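Local coordinates for protein 6-phospho-beta-d glycosidase (Streptococcus pyogenes, PDB 5FOO) that probably hydrolyses 6-phospho-beta-glucosides, as a family 1 glycoside hydrolase whose pocket holds the glucose 6-phosphate-like compound 6-phosphocyclophellitol, at residues A[101-106]-A[154-159]; A[7-12]-A[110-115]; A[291-296]-A[409-414]. The protein carries 1 engineered substitution. One frame throughout, in Å; residues are numbered along the deposited sequence.

Contact 1: residues A[101-106]-A[154-159]; sequences RVIDAC and GDRVKD. With EDO (1,2-ethanediol), chain H.
R156 reaches to the side of helix 93-108 of the (beta/alpha)8 barrel, its side chain set about perpendicular to that of I103 and obliquely to that of D104. The arginine belongs to the loop that leaves helix 136-153 and runs into strand 159-161, so the contact joins one helix of the outer layer to the loop between another helix and its strand. I103 forms the apolar half. Its CG2, anti to the backbone N, lies 3.7 Å from R156 CB and also covers one face of the guanidinium, while the other branch goes to the valine, I103 CG1 resting 3.7 Å from V157 CG2. V157 also packs on I115 of strand 112-116, which carries this small apolar patch on to the barrel wall. The polar half is a salt-bridge network of D104, R156 and D155. R156 bends at chi3 (-64°) and offers separate edges to the two acids. Toward D155 it is side-on, with NE 3.0 Å from D155 OD2 and NH2 3.3 Å from D155 OD1, the latter using its syn lone pair; N100 of the helix takes a further bond from NH2. Held on several sides, the guanidinium has little freedom to rotate, and its positive charge probably eases the repulsion between the two carboxylates. The third nitrogen turns to the helix: R156 NH1 donates to D104 OD1 at 2.8 Å with an N-H...O angle of 152°, D104 OD1 lying near the guanidinium plane but being met from above its own carboxylate.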
ATOM      1  N   ARG A 101       6.659  -9.100  19.559  1.00 31.06           N
ATOM      2  CA  ARG A 101       5.962  -8.106  20.426  1.00 30.28           C
ATOM      3  C   ARG A 101       4.741  -7.552  19.684  1.00 29.51           C
ATOM      4  O   ARG A 101       3.651  -7.578  20.219  1.00 30.30           O
ATOM      5  CB  ARG A 101       6.880  -6.940  20.862  1.00 30.82           C
ATOM      6  CG  ARG A 101       7.820  -7.167  22.035  1.00 34.38           C
ATOM      7  CD  ARG A 101       8.807  -5.991  22.276  1.00 31.61           C
ATOM      8  NE  ARG A 101       8.123  -4.682  22.339  1.00 36.04           N
ATOM      9  CZ  ARG A 101       8.611  -3.520  21.858  1.00 34.13           C
ATOM     10  NH1 ARG A 101       9.807  -3.444  21.302  1.00 35.12           N
ATOM     11  NH2 ARG A 101       7.902  -2.423  21.957  1.00 35.26           N
ATOM     12  N   VAL A 102       4.913  -7.118  18.431  1.00 28.40           N
ATOM     13  CA  VAL A 102       3.823  -6.568  17.654  1.00 26.67           C
ATOM     14  C   VAL A 102       2.652  -7.558  17.533  1.00 25.75           C
ATOM     15  O   VAL A 102       1.475  -7.240  17.745  1.00 25.10           O
ATOM     16  CB  VAL A 102       4.272  -6.200  16.185  1.00 25.00           C
ATOM     17  CG1 VAL A 102       3.091  -5.673  15.423  1.00 23.57           C
ATOM     18  CG2 VAL A 102       5.396  -5.188  16.152  1.00 27.29           C
ATOM     19  N   ILE A 103       2.963  -8.745  17.078  1.00 25.71           N
ATOM     20  CA  ILE A 103       1.905  -9.736  16.862  1.00 24.55           C
ATOM     21  C   ILE A 103       1.213 -10.169  18.188  1.00 27.59           C
ATOM     22  O   ILE A 103      -0.044 -10.266  18.264  1.00 28.59           O
ATOM     23  CB  ILE A 103       2.496 -10.957  16.118  1.00 25.44           C
ATOM     24  CG1 ILE A 103       2.897 -10.534  14.654  1.00 25.44           C
ATOM     25  CG2 ILE A 103       1.532 -12.175  16.166  1.00 23.79           C
ATOM     26  CD1 ILE A 103       4.042 -11.311  14.094  1.00 26.26           C
ATOM     27  N   ASP A 104       2.016 -10.438  19.223  1.00 27.96           N
ATOM     28  CA  ASP A 104       1.418 -10.866  20.512  1.00 29.01           C
ATOM     29  C   ASP A 104       0.544  -9.761  21.111  1.00 30.52           C
ATOM     30  O   ASP A 104      -0.505 -10.057  21.650  1.00 30.14           O
ATOM     31  CB  ASP A 104       2.471 -11.290  21.523  1.00 29.15           C
ATOM     32  CG  ASP A 104       3.181 -12.601  21.135  1.00 30.53           C
ATOM     33  OD1 ASP A 104       2.658 -13.415  20.350  1.00 30.93           O
ATOM     34  OD2 ASP A 104       4.332 -12.765  21.594  1.00 36.69           O
ATOM     35  N   ALA A 105       0.962  -8.490  20.970  1.00 30.28           N
ATOM     36  CA  ALA A 105       0.161  -7.369  21.473  1.00 31.63           C
ATOM     37  C   ALA A 105      -1.134  -7.251  20.667  1.00 30.65           C
ATOM     38  O   ALA A 105      -2.198  -7.001  21.206  1.00 37.66           O
ATOM     39  CB  ALA A 105       0.970  -6.086  21.416  1.00 34.96           C
ATOM     40  N   CYS A 106      -1.087  -7.544  19.380  1.00 28.46           N
ATOM     41  CA  CYS A 106      -2.298  -7.553  18.597  1.00 28.18           C
ATOM     42  C   CYS A 106      -3.307  -8.539  19.192  1.00 29.67           C
ATOM     43  O   CYS A 106      -4.459  -8.162  19.505  1.00 25.94           O
ATOM     44  CB  CYS A 106      -2.037  -7.883  17.120  1.00 29.86           C
ATOM     45  SG  CYS A 106      -1.492  -6.518  16.050  1.00 30.73           S
ATOM     46  N   GLY A 154       3.749 -17.415  11.471  1.00 26.14           N
ATOM     47  CA  GLY A 154       2.511 -17.972  10.842  1.00 26.59           C
ATOM     48  C   GLY A 154       1.554 -18.805  11.683  1.00 24.67           C
ATOM     49  O   GLY A 154       0.395 -19.115  11.260  1.00 22.01           O
ATOM     50  N   ASP A 155       2.009 -19.103  12.886  1.00 25.56           N
ATOM     51  CA  ASP A 155       1.199 -19.789  13.900  1.00 29.25           C
ATOM     52  C   ASP A 155       0.208 -18.814  14.397  1.00 31.23           C
ATOM     53  O   ASP A 155      -0.895 -19.218  14.757  1.00 29.25           O
ATOM     54  CB  ASP A 155       2.074 -20.294  15.089  1.00 31.63           C
ATOM     55  CG  ASP A 155       2.837 -19.160  15.786  1.00 33.15           C
ATOM     56  OD1 ASP A 155       3.472 -18.287  15.118  1.00 31.15           O
ATOM     57  OD2 ASP A 155       2.767 -19.095  16.990  1.00 33.31           O
ATOM     58  N   ARG A 156       0.571 -17.516  14.393  1.00 28.66           N
ATOM     59  CA  ARG A 156      -0.326 -16.461  14.924  1.00 27.05           C
ATOM     60  C   ARG A 156      -0.897 -15.489  13.902  1.00 27.65           C
ATOM     61  O   ARG A 156      -2.025 -15.005  14.051  1.00 27.83           O
ATOM     62  CB  ARG A 156       0.379 -15.699  16.028  1.00 27.19           C
ATOM     63  CG  ARG A 156       0.477 -16.466  17.375  1.00 29.05           C
ATOM     64  CD  ARG A 156       1.615 -15.892  18.232  1.00 27.37           C
ATOM     65  NE  ARG A 156       2.851 -16.159  17.480  1.00 29.10           N
ATOM     66  CZ  ARG A 156       4.005 -15.469  17.500  1.00 31.68           C
ATOM     67  NH1 ARG A 156       4.154 -14.344  18.221  1.00 29.72           N
ATOM     68  NH2 ARG A 156       5.012 -15.891  16.712  1.00 27.88           N
ATOM     69  N   VAL A 157      -0.106 -15.158  12.887  1.00 28.52           N
ATOM     70  CA  VAL A 157      -0.612 -14.372  11.753  1.00 26.71           C
ATOM     71  C   VAL A 157      -1.181 -15.300  10.671  1.00 23.41           C
ATOM     72  O   VAL A 157      -0.470 -16.177  10.137  1.00 22.60           O
ATOM     73  CB  VAL A 157       0.527 -13.550  11.105  1.00 24.42           C
ATOM     74  CG1 VAL A 157       0.017 -12.774   9.892  1.00 23.69           C
ATOM     75  CG2 VAL A 157       1.181 -12.642  12.137  1.00 26.31           C
ATOM     76  N   LYS A 158      -2.440 -15.058  10.345  1.00 23.77           N
ATOM     77  CA  LYS A 158      -3.155 -15.782   9.314  1.00 24.37           C
ATOM     78  C   LYS A 158      -3.508 -14.957   8.089  1.00 23.15           C
ATOM     79  O   LYS A 158      -4.218 -15.435   7.198  1.00 24.65           O
ATOM     80  CB  LYS A 158      -4.477 -16.304   9.924  1.00 24.69           C
ATOM     81  CG  LYS A 158      -4.305 -17.278  11.102  1.00 26.32           C
ATOM     82  CD  LYS A 158      -3.143 -18.250  10.983  1.00 26.10           C
ATOM     83  CE  LYS A 158      -3.254 -19.434  11.963  1.00 27.52           C
ATOM     84  NZ  LYS A 158      -2.108 -20.369  11.921  1.00 27.95           N
ATOM     85  N   ASP A 159      -3.032 -13.713   8.046  1.00 23.23           N
ATOM     86  CA  ASP A 159      -3.440 -12.762   7.025  1.00 25.52           C
ATOM     87  C   ASP A 159      -2.216 -12.024   6.527  1.00 26.45           C
ATOM     88  O   ASP A 159      -1.681 -11.165   7.227  1.00 26.38           O
ATOM     89  CB  ASP A 159      -4.428 -11.771   7.594  1.00 24.89           C
ATOM     90  CG  ASP A 159      -5.776 -12.410   7.895  1.00 27.01           C
ATOM     91  OD1 ASP A 159      -6.605 -12.634   6.978  1.00 27.79           O
ATOM     92  OD2 ASP A 159      -5.988 -12.624   9.108  1.00 26.62           O
TER
HETATM   93  C1  EDO H1465      -8.159 -15.200   8.244  0.80 33.61           C
HETATM   94  O1  EDO H1465      -8.503 -14.331   7.167  0.80 33.69           O
HETATM   95  C2  EDO H1465      -7.942 -16.598   7.767  0.80 35.81           C
HETATM   96  O2  EDO H1465      -7.797 -16.493   6.374  0.80 37.04           O

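Contact 2: residues A[7-12]-A[110-115]. With EDO (1,2-ethanediol), chain I.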
ATOM      1  N   GLU A   7     -18.598  -9.672  10.849  1.00 35.96           N
ATOM      2  CA  GLU A   7     -17.156  -9.900  10.905  1.00 40.88           C
ATOM      3  C   GLU A   7     -16.323  -9.034   9.924  1.00 34.46           C
ATOM      4  O   GLU A   7     -15.167  -9.295   9.688  1.00 29.48           O
ATOM      5  CB  GLU A   7     -16.860 -11.389  10.805  1.00 48.21           C
ATOM      6  CG  GLU A   7     -17.546 -12.153  11.946  1.00 50.87           C
ATOM      7  CD  GLU A   7     -17.262 -13.626  11.902  1.00 53.52           C
ATOM      8  OE1 GLU A   7     -17.375 -14.253  10.818  1.00 54.40           O
ATOM      9  OE2 GLU A   7     -16.918 -14.153  12.973  1.00 73.95           O
ATOM     10  N   PHE A   8     -16.924  -7.941   9.491  1.00 30.20           N
ATOM     11  CA  PHE A   8     -16.228  -6.909   8.744  1.00 30.85           C
ATOM     12  C   PHE A   8     -15.011  -6.410   9.518  1.00 29.03           C
ATOM     13  O   PHE A   8     -15.066  -6.162  10.774  1.00 27.41           O
ATOM     14  CB  PHE A   8     -17.195  -5.768   8.447  1.00 29.29           C
ATOM     15  CG  PHE A   8     -16.837  -4.926   7.238  1.00 28.93           C
ATOM     16  CD1 PHE A   8     -17.018  -5.415   5.938  1.00 29.98           C
ATOM     17  CD2 PHE A   8     -16.368  -3.643   7.404  1.00 31.08           C
ATOM     18  CE1 PHE A   8     -16.770  -4.614   4.821  1.00 31.47           C
ATOM     19  CE2 PHE A   8     -16.080  -2.840   6.298  1.00 29.64           C
ATOM     20  CZ  PHE A   8     -16.283  -3.329   5.013  1.00 30.29           C
ATOM     21  N   TRP A   9     -13.920  -6.241   8.790  1.00 24.80           N
ATOM     22  CA  TRP A   9     -12.690  -5.743   9.417  1.00 27.17           C
ATOM     23  C   TRP A   9     -12.768  -4.211   9.558  1.00 28.24           C
ATOM     24  O   TRP A   9     -13.073  -3.524   8.590  1.00 25.60           O
ATOM     25  CB  TRP A   9     -11.460  -6.062   8.571  1.00 26.57           C
ATOM     26  CG  TRP A   9     -11.082  -7.450   8.414  1.00 27.20           C
ATOM     27  CD1 TRP A   9     -11.836  -8.604   8.757  1.00 27.77           C
ATOM     28  CD2 TRP A   9      -9.875  -7.922   7.797  1.00 26.90           C
ATOM     29  NE1 TRP A   9     -11.084  -9.728   8.466  1.00 28.92           N
ATOM     30  CE2 TRP A   9      -9.914  -9.356   7.835  1.00 29.03           C
ATOM     31  CE3 TRP A   9      -8.773  -7.282   7.188  1.00 27.61           C
ATOM     32  CZ2 TRP A   9      -8.851 -10.160   7.335  1.00 27.53           C
ATOM     33  CZ3 TRP A   9      -7.731  -8.072   6.670  1.00 30.18           C
ATOM     34  CH2 TRP A   9      -7.806  -9.519   6.708  1.00 28.81           C
ATOM     35  N   TRP A  10     -12.458  -3.713  10.761  1.00 27.70           N
ATOM     36  CA  TRP A  10     -12.389  -2.328  11.004  1.00 28.09           C
ATOM     37  C   TRP A  10     -11.076  -2.031  11.686  1.00 29.06           C
ATOM     38  O   TRP A  10     -10.710  -2.621  12.716  1.00 30.39           O
ATOM     39  CB  TRP A  10     -13.498  -1.866  11.898  1.00 28.54           C
ATOM     40  CG  TRP A  10     -14.881  -2.041  11.412  1.00 27.13           C
ATOM     41  CD1 TRP A  10     -15.826  -2.908  11.939  1.00 26.56           C
ATOM     42  CD2 TRP A  10     -15.594  -1.198  10.481  1.00 27.04           C
ATOM     43  NE1 TRP A  10     -17.012  -2.723  11.288  1.00 27.46           N
ATOM     44  CE2 TRP A  10     -16.900  -1.677  10.404  1.00 26.95           C
ATOM     45  CE3 TRP A  10     -15.219  -0.166   9.629  1.00 28.64           C
ATOM     46  CZ2 TRP A  10     -17.842  -1.130   9.535  1.00 26.97           C
ATOM     47  CZ3 TRP A  10     -16.157   0.368   8.797  1.00 28.88           C
ATOM     48  CH2 TRP A  10     -17.445  -0.119   8.754  1.00 27.66           C
ATOM     49  N   GLY A  11     -10.355  -1.079  11.126  1.00 26.81           N
ATOM     50  CA  GLY A  11      -9.079  -0.693  11.725  1.00 26.75           C
ATOM     51  C   GLY A  11      -8.372   0.253  10.791  1.00 24.47           C
ATOM     52  O   GLY A  11      -9.003   0.924   9.968  1.00 24.51           O
ATOM     53  N   GLY A  12      -7.068   0.312  10.917  1.00 24.94           N
ATOM     54  CA  GLY A  12      -6.312   1.143  10.033  1.00 25.63           C
ATOM     55  C   GLY A  12      -5.010   0.499   9.707  1.00 26.97           C
ATOM     56  O   GLY A  12      -4.680  -0.555  10.242  1.00 27.55           O
ATOM     57  N   GLY A 110      -7.231  -8.480  21.198  1.00 33.06           N
ATOM     58  CA  GLY A 110      -8.290  -8.911  20.271  1.00 28.05           C
ATOM     59  C   GLY A 110      -8.275  -8.272  18.856  1.00 28.68           C
ATOM     60  O   GLY A 110      -9.305  -8.131  18.214  1.00 32.67           O
ATOM     61  N   ILE A 111      -7.097  -7.870  18.402  1.00 28.80           N
ATOM     62  CA  ILE A 111      -6.884  -7.266  17.086  1.00 28.82           C
ATOM     63  C   ILE A 111      -6.291  -8.313  16.159  1.00 27.00           C
ATOM     64  O   ILE A 111      -5.255  -8.881  16.435  1.00 28.83           O
ATOM     65  CB  ILE A 111      -6.006  -5.994  17.224  1.00 28.06           C
ATOM     66  CG1 ILE A 111      -6.804  -4.913  17.976  1.00 29.02           C
ATOM     67  CG2 ILE A 111      -5.576  -5.399  15.868  1.00 27.76           C
ATOM     68  CD1 ILE A 111      -5.971  -3.702  18.334  1.00 30.03           C
ATOM     69  N   ARG A 112      -6.979  -8.584  15.076  1.00 27.24           N
ATOM     70  CA  ARG A 112      -6.427  -9.397  14.017  1.00 28.46           C
ATOM     71  C   ARG A 112      -5.161  -8.718  13.364  1.00 29.93           C
ATOM     72  O   ARG A 112      -5.271  -7.633  12.816  1.00 27.28           O
ATOM     73  CB  ARG A 112      -7.480  -9.578  12.939  1.00 30.44           C
ATOM     74  CG  ARG A 112      -7.020 -10.456  11.750  1.00 31.78           C
ATOM     75  CD  ARG A 112      -8.099 -10.503  10.683  1.00 36.64           C
ATOM     76  NE  ARG A 112      -9.221 -11.314  11.101  1.00 38.50           N
ATOM     77  CZ  ARG A 112      -9.214 -12.655  11.181  1.00 47.10           C
ATOM     78  NH1 ARG A 112      -8.173 -13.389  10.803  1.00 38.03           N
ATOM     79  NH2 ARG A 112     -10.297 -13.284  11.628  1.00 54.52           N
ATOM     80  N   PRO A 113      -3.988  -9.347  13.465  1.00 27.52           N
ATOM     81  CA  PRO A 113      -2.805  -8.771  12.846  1.00 26.07           C
ATOM     82  C   PRO A 113      -2.763  -9.081  11.344  1.00 28.65           C
ATOM     83  O   PRO A 113      -2.912 -10.239  10.952  1.00 28.31           O
ATOM     84  CB  PRO A 113      -1.672  -9.455  13.568  1.00 26.46           C
ATOM     85  CG  PRO A 113      -2.233 -10.843  13.955  1.00 26.65           C
ATOM     86  CD  PRO A 113      -3.682 -10.598  14.215  1.00 27.93           C
ATOM     87  N   VAL A 114      -2.566  -8.056  10.518  1.00 25.16           N
ATOM     88  CA  VAL A 114      -2.578  -8.196   9.060  1.00 26.36           C
ATOM     89  C   VAL A 114      -1.218  -7.740   8.585  1.00 25.62           C
ATOM     90  O   VAL A 114      -0.848  -6.582   8.801  1.00 26.22           O
ATOM     91  CB  VAL A 114      -3.679  -7.289   8.455  1.00 26.69           C
ATOM     92  CG1 VAL A 114      -3.740  -7.366   6.901  1.00 24.85           C
ATOM     93  CG2 VAL A 114      -5.019  -7.689   9.103  1.00 26.14           C
ATOM     94  N   ILE A 115      -0.448  -8.630   7.990  1.00 23.83           N
ATOM     95  CA  ILE A 115       0.997  -8.326   7.801  1.00 24.38           C
ATOM     96  C   ILE A 115       1.403  -8.266   6.348  1.00 25.88           C
ATOM     97  O   ILE A 115       1.182  -9.221   5.601  1.00 25.34           O
ATOM     98  CB  ILE A 115       1.828  -9.301   8.579  1.00 24.35           C
ATOM     99  CG1 ILE A 115       1.465  -9.222  10.086  1.00 27.19           C
ATOM    100  CG2 ILE A 115       3.279  -9.089   8.335  1.00 26.36           C
ATOM    101  CD1 ILE A 115       1.842  -7.942  10.784  1.00 28.06           C
TER
HETATM  102  C1  EDO I1466     -11.676  -8.912  12.475  1.00 41.96           C
HETATM  103  O1  EDO I1466     -11.052 -10.138  12.818  1.00 38.72           O
HETATM  104  C2  EDO I1466     -13.192  -9.032  12.631  1.00 42.09           C
HETATM  105  O2  EDO I1466     -13.599 -10.182  11.896  1.00 49.99           O
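The indole of W9 and the guanidinium of R112 lie almost parallel, their planes 6° apart, although the two side chains cross at about a right angle. R112 CD sits 3.3 Å above the indole plane, offset toward the rim, and comes within 3.4 Å of W9 CZ2. F411 meets W9 edge-to-face, and V114 CG2 approaches obliquely, 3.7 Å from W9 CZ3. At the guanidinium edge an ethanediol, probably from the crystallisation liquor, accepts a hydrogen bond from R112 NE (2.8 Å to its O1), while its O2 donates to E7 O, also at 2.8 Å, bridging the segments. With CG anti to the backbone N (-179°) and chi2 also extended, R112 carries CD over the indole; the bend at chi3 (-73°) then places NE toward the ethanediol and aligns the guanidinium with the ring. NH1 forms a salt bridge to D159. Strands 9-13 and 112-116 are separated by 72-76, so the side chains meet inside the barrel, over that strand, where W9 also touches S72. Packing of inward-facing residues from alternate strands, near the strands' N-terminal ends and remote from the ligand pocket, is typical of the closed (beta/alpha)8, or TIM, barrel.

Contact 3: residues A[291-296]-A[409-414]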
ATOM      1  N   VAL A 291      -3.469 -14.999  -5.791  1.00 26.54           N
ATOM      2  CA  VAL A 291      -3.862 -14.539  -4.466  1.00 28.30           C
ATOM      3  C   VAL A 291      -5.128 -15.231  -3.953  1.00 28.81           C
ATOM      4  O   VAL A 291      -5.939 -15.626  -4.739  1.00 27.98           O
ATOM      5  CB  VAL A 291      -4.091 -13.022  -4.455  1.00 27.57           C
ATOM      6  CG1 VAL A 291      -2.815 -12.257  -4.860  1.00 28.44           C
ATOM      7  CG2 VAL A 291      -5.313 -12.629  -5.280  1.00 25.80           C
ATOM      8  N   ASP A 292      -5.301 -15.343  -2.641  1.00 28.10           N
ATOM      9  CA  ASP A 292      -6.624 -15.772  -2.005  1.00 28.35           C
ATOM     10  C   ASP A 292      -7.570 -14.594  -1.948  1.00 27.23           C
ATOM     11  O   ASP A 292      -8.789 -14.720  -2.015  1.00 27.91           O
ATOM     12  CB  ASP A 292      -6.357 -16.226  -0.569  1.00 28.53           C
ATOM     13  CG  ASP A 292      -5.461 -17.405  -0.532  1.00 31.04           C
ATOM     14  OD1 ASP A 292      -5.835 -18.297  -1.284  1.00 30.78           O
ATOM     15  OD2 ASP A 292      -4.411 -17.490   0.171  1.00 32.57           O
ATOM     16  N   TYR A 293      -6.988 -13.410  -1.821  1.00 26.61           N
ATOM     17  CA  TYR A 293      -7.738 -12.195  -1.640  1.00 25.02           C
ATOM     18  C   TYR A 293      -6.853 -10.964  -1.909  1.00 25.90           C
ATOM     19  O   TYR A 293      -5.639 -11.102  -2.131  1.00 22.65           O
ATOM     20  CB  TYR A 293      -8.381 -12.156  -0.243  1.00 25.32           C
ATOM     21  CG  TYR A 293      -7.542 -12.193   0.983  1.00 25.06           C
ATOM     22  CD1 TYR A 293      -6.173 -12.171   0.967  1.00 24.67           C
ATOM     23  CD2 TYR A 293      -8.174 -12.203   2.238  1.00 29.53           C
ATOM     24  CE1 TYR A 293      -5.438 -12.181   2.113  1.00 24.40           C
ATOM     25  CE2 TYR A 293      -7.446 -12.237   3.404  1.00 26.34           C
ATOM     26  CZ  TYR A 293      -6.080 -12.170   3.332  1.00 27.19           C
ATOM     27  OH  TYR A 293      -5.341 -12.197   4.484  1.00 30.65           O
ATOM     28  N   LEU A 294      -7.460  -9.789  -1.941  1.00 24.37           N
ATOM     29  CA  LEU A 294      -6.715  -8.555  -2.237  1.00 25.75           C
ATOM     30  C   LEU A 294      -6.989  -7.502  -1.227  1.00 26.31           C
ATOM     31  O   LEU A 294      -8.107  -7.401  -0.671  1.00 27.38           O
ATOM     32  CB  LEU A 294      -7.105  -7.966  -3.571  1.00 23.76           C
ATOM     33  CG  LEU A 294      -6.609  -8.730  -4.796  1.00 25.77           C
ATOM     34  CD1 LEU A 294      -7.381  -8.220  -5.998  1.00 27.04           C
ATOM     35  CD2 LEU A 294      -5.106  -8.685  -5.024  1.00 24.04           C
ATOM     36  N   GLY A 295      -5.986  -6.673  -1.033  1.00 21.68           N
ATOM     37  CA  GLY A 295      -6.255  -5.339  -0.539  1.00 26.03           C
ATOM     38  C   GLY A 295      -6.231  -4.392  -1.707  1.00 24.54           C
ATOM     39  O   GLY A 295      -5.369  -4.516  -2.611  1.00 27.18           O
ATOM     40  N   LEU A 296      -7.184  -3.479  -1.710  1.00 25.33           N
ATOM     41  CA  LEU A 296      -7.288  -2.463  -2.722  1.00 27.68           C
ATOM     42  C   LEU A 296      -7.224  -1.114  -2.057  1.00 26.30           C
ATOM     43  O   LEU A 296      -7.985  -0.855  -1.150  1.00 28.43           O
ATOM     44  CB  LEU A 296      -8.583  -2.573  -3.511  1.00 27.15           C
ATOM     45  CG  LEU A 296      -8.635  -3.860  -4.304  1.00 30.68           C
ATOM     46  CD1 LEU A 296      -9.900  -3.849  -5.129  1.00 31.87           C
ATOM     47  CD2 LEU A 296      -7.432  -4.057  -5.226  1.00 31.65           C
ATOM     48  N   ASN A 409     -17.841  -8.431  -3.111  1.00 25.69           N
ATOM     49  CA  ASN A 409     -17.359  -9.221  -2.005  1.00 26.96           C
ATOM     50  C   ASN A 409     -16.234  -8.518  -1.207  1.00 28.53           C
ATOM     51  O   ASN A 409     -15.096  -8.990  -1.117  1.00 27.86           O
ATOM     52  CB  ASN A 409     -16.917 -10.532  -2.625  1.00 27.44           C
ATOM     53  CG  ASN A 409     -16.609 -11.630  -1.629  1.00 30.34           C
ATOM     54  OD1 ASN A 409     -16.958 -11.586  -0.501  1.00 30.69           O
ATOM     55  ND2 ASN A 409     -15.907 -12.623  -2.095  1.00 31.69           N
ATOM     56  N   CYS A 410     -16.593  -7.425  -0.564  1.00 28.68           N
ATOM     57  CA  CYS A 410     -15.708  -6.659   0.325  1.00 26.50           C
ATOM     58  C   CYS A 410     -15.856  -7.054   1.809  1.00 28.35           C
ATOM     59  O   CYS A 410     -16.950  -7.089   2.344  1.00 27.08           O
ATOM     60  CB  CYS A 410     -16.044  -5.172   0.159  1.00 28.64           C
ATOM     61  SG  CYS A 410     -14.986  -4.142   1.156  1.00 31.40           S
ATOM     62  N   PHE A 411     -14.767  -7.327   2.492  1.00 28.26           N
ATOM     63  CA  PHE A 411     -14.849  -7.872   3.851  1.00 27.93           C
ATOM     64  C   PHE A 411     -14.222  -6.922   4.846  1.00 28.50           C
ATOM     65  O   PHE A 411     -14.111  -7.271   6.022  1.00 29.00           O
ATOM     66  CB  PHE A 411     -14.196  -9.272   3.922  1.00 27.05           C
ATOM     67  CG  PHE A 411     -12.726  -9.280   3.570  1.00 26.72           C
ATOM     68  CD1 PHE A 411     -11.759  -8.917   4.517  1.00 25.53           C
ATOM     69  CD2 PHE A 411     -12.302  -9.605   2.278  1.00 27.53           C
ATOM     70  CE1 PHE A 411     -10.392  -8.913   4.208  1.00 25.62           C
ATOM     71  CE2 PHE A 411     -10.937  -9.657   1.974  1.00 26.91           C
ATOM     72  CZ  PHE A 411      -9.983  -9.295   2.942  1.00 28.25           C
ATOM     73  N   GLY A 412     -13.823  -5.708   4.435  1.00 24.92           N
ATOM     74  CA  GLY A 412     -13.202  -4.792   5.426  1.00 28.46           C
ATOM     75  C   GLY A 412     -12.807  -3.395   4.967  1.00 28.92           C
ATOM     76  O   GLY A 412     -12.811  -3.128   3.772  1.00 26.45           O
ATOM     77  N   TYR A 413     -12.455  -2.533   5.933  1.00 28.54           N
ATOM     78  CA  TYR A 413     -12.100  -1.137   5.682  1.00 26.34           C
ATOM     79  C   TYR A 413     -11.040  -0.714   6.682  1.00 28.94           C
ATOM     80  O   TYR A 413     -11.203  -0.834   7.894  1.00 30.42           O
ATOM     81  CB  TYR A 413     -13.334  -0.302   5.844  1.00 25.60           C
ATOM     82  CG  TYR A 413     -13.123   1.176   5.663  1.00 27.80           C
ATOM     83  CD1 TYR A 413     -12.956   1.746   4.402  1.00 29.07           C
ATOM     84  CD2 TYR A 413     -13.091   2.007   6.741  1.00 27.66           C
ATOM     85  CE1 TYR A 413     -12.800   3.102   4.260  1.00 30.36           C
ATOM     86  CE2 TYR A 413     -12.937   3.346   6.590  1.00 29.39           C
ATOM     87  CZ  TYR A 413     -12.781   3.897   5.369  1.00 30.54           C
ATOM     88  OH  TYR A 413     -12.600   5.269   5.322  1.00 27.45           O
ATOM     89  N   HIS A 414      -9.906  -0.293   6.165  1.00 27.21           N
ATOM     90  CA  HIS A 414      -8.796   0.164   6.963  1.00 25.00           C
ATOM     91  C   HIS A 414      -8.536   1.681   6.595  1.00 26.83           C
ATOM     92  O   HIS A 414      -8.269   2.035   5.462  1.00 24.73           O
ATOM     93  CB  HIS A 414      -7.541  -0.715   6.699  1.00 27.77           C
ATOM     94  CG  HIS A 414      -7.403  -1.905   7.597  1.00 27.83           C
ATOM     95  ND1 HIS A 414      -6.243  -2.635   7.683  1.00 30.91           N
ATOM     96  CD2 HIS A 414      -8.265  -2.467   8.487  1.00 28.18           C
ATOM     97  CE1 HIS A 414      -6.395  -3.602   8.573  1.00 27.33           C
ATOM     98  NE2 HIS A 414      -7.620  -3.516   9.072  1.00 27.64           N
TER
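F411 and Y293 meet inside the TIM barrel, one from strand 410-416 and the other from strand 293-297, with strand 362-367 running between. F411 gives up the most surface, 57 Å², followed by Y293 with 35 Å² and L294 with 14 Å². The two side chains cross at about a right angle, yet their rings are nearly parallel, at 18°. Because the rings are slid well apart, with centroids 5.5 Å from each other, they barely overlap, and contact is confined to a few carbons. The phenylalanine meets the tyrosine with its far end: F411 CZ is 3.5 Å from Y293 CD2, and F411 CE2 is 3.8 Å from the same atom. Both residues point into the barrel, and a chi1 of 61° in each sets CG in the crowded position between the backbone N and the carbonyl carbon. Further aromatic rings continue the layer, F161 lying nearly parallel to Y293, and F363 of the intervening strand meeting F411. F363, with P361 just before the strand, makes backbone hydrogen bonds with L294, whose side chain leads outward to M253 and V257 of helix 235-258. The tyrosine's polar end is satisfied away from the phenylalanine, Y293 OH bonding to D159. L294 takes part across the interior through its backbone, with L294 O 4.5 Å from F411 CE2.

How the contacts relate
From the N terminus, contact 2 opens at strand 9-13 and closes at strand 112-116 after 97 intervening residues. Contact 1 opens before that closure, at helix 93-108, and closes at 154-159, so the two cross. Contact 3 follows in series, its strands separated by 112 residues. Contact 1 ties the outer helical layer to the loop before strand 159-161; contacts 2 and 3 each join two barrel strands across the one between them, on its inner side. Helix 93-108 leads through a short turn into strand 112-116; I111 N probably bonds to C106 O (2.9 Å). Neighbouring strands 9-13 and 410-416 close the barrel, W9 O pairing with Y413 N. D159 salt-bridges R112 NH1 and probably hydrogen-bonds Y293 OH.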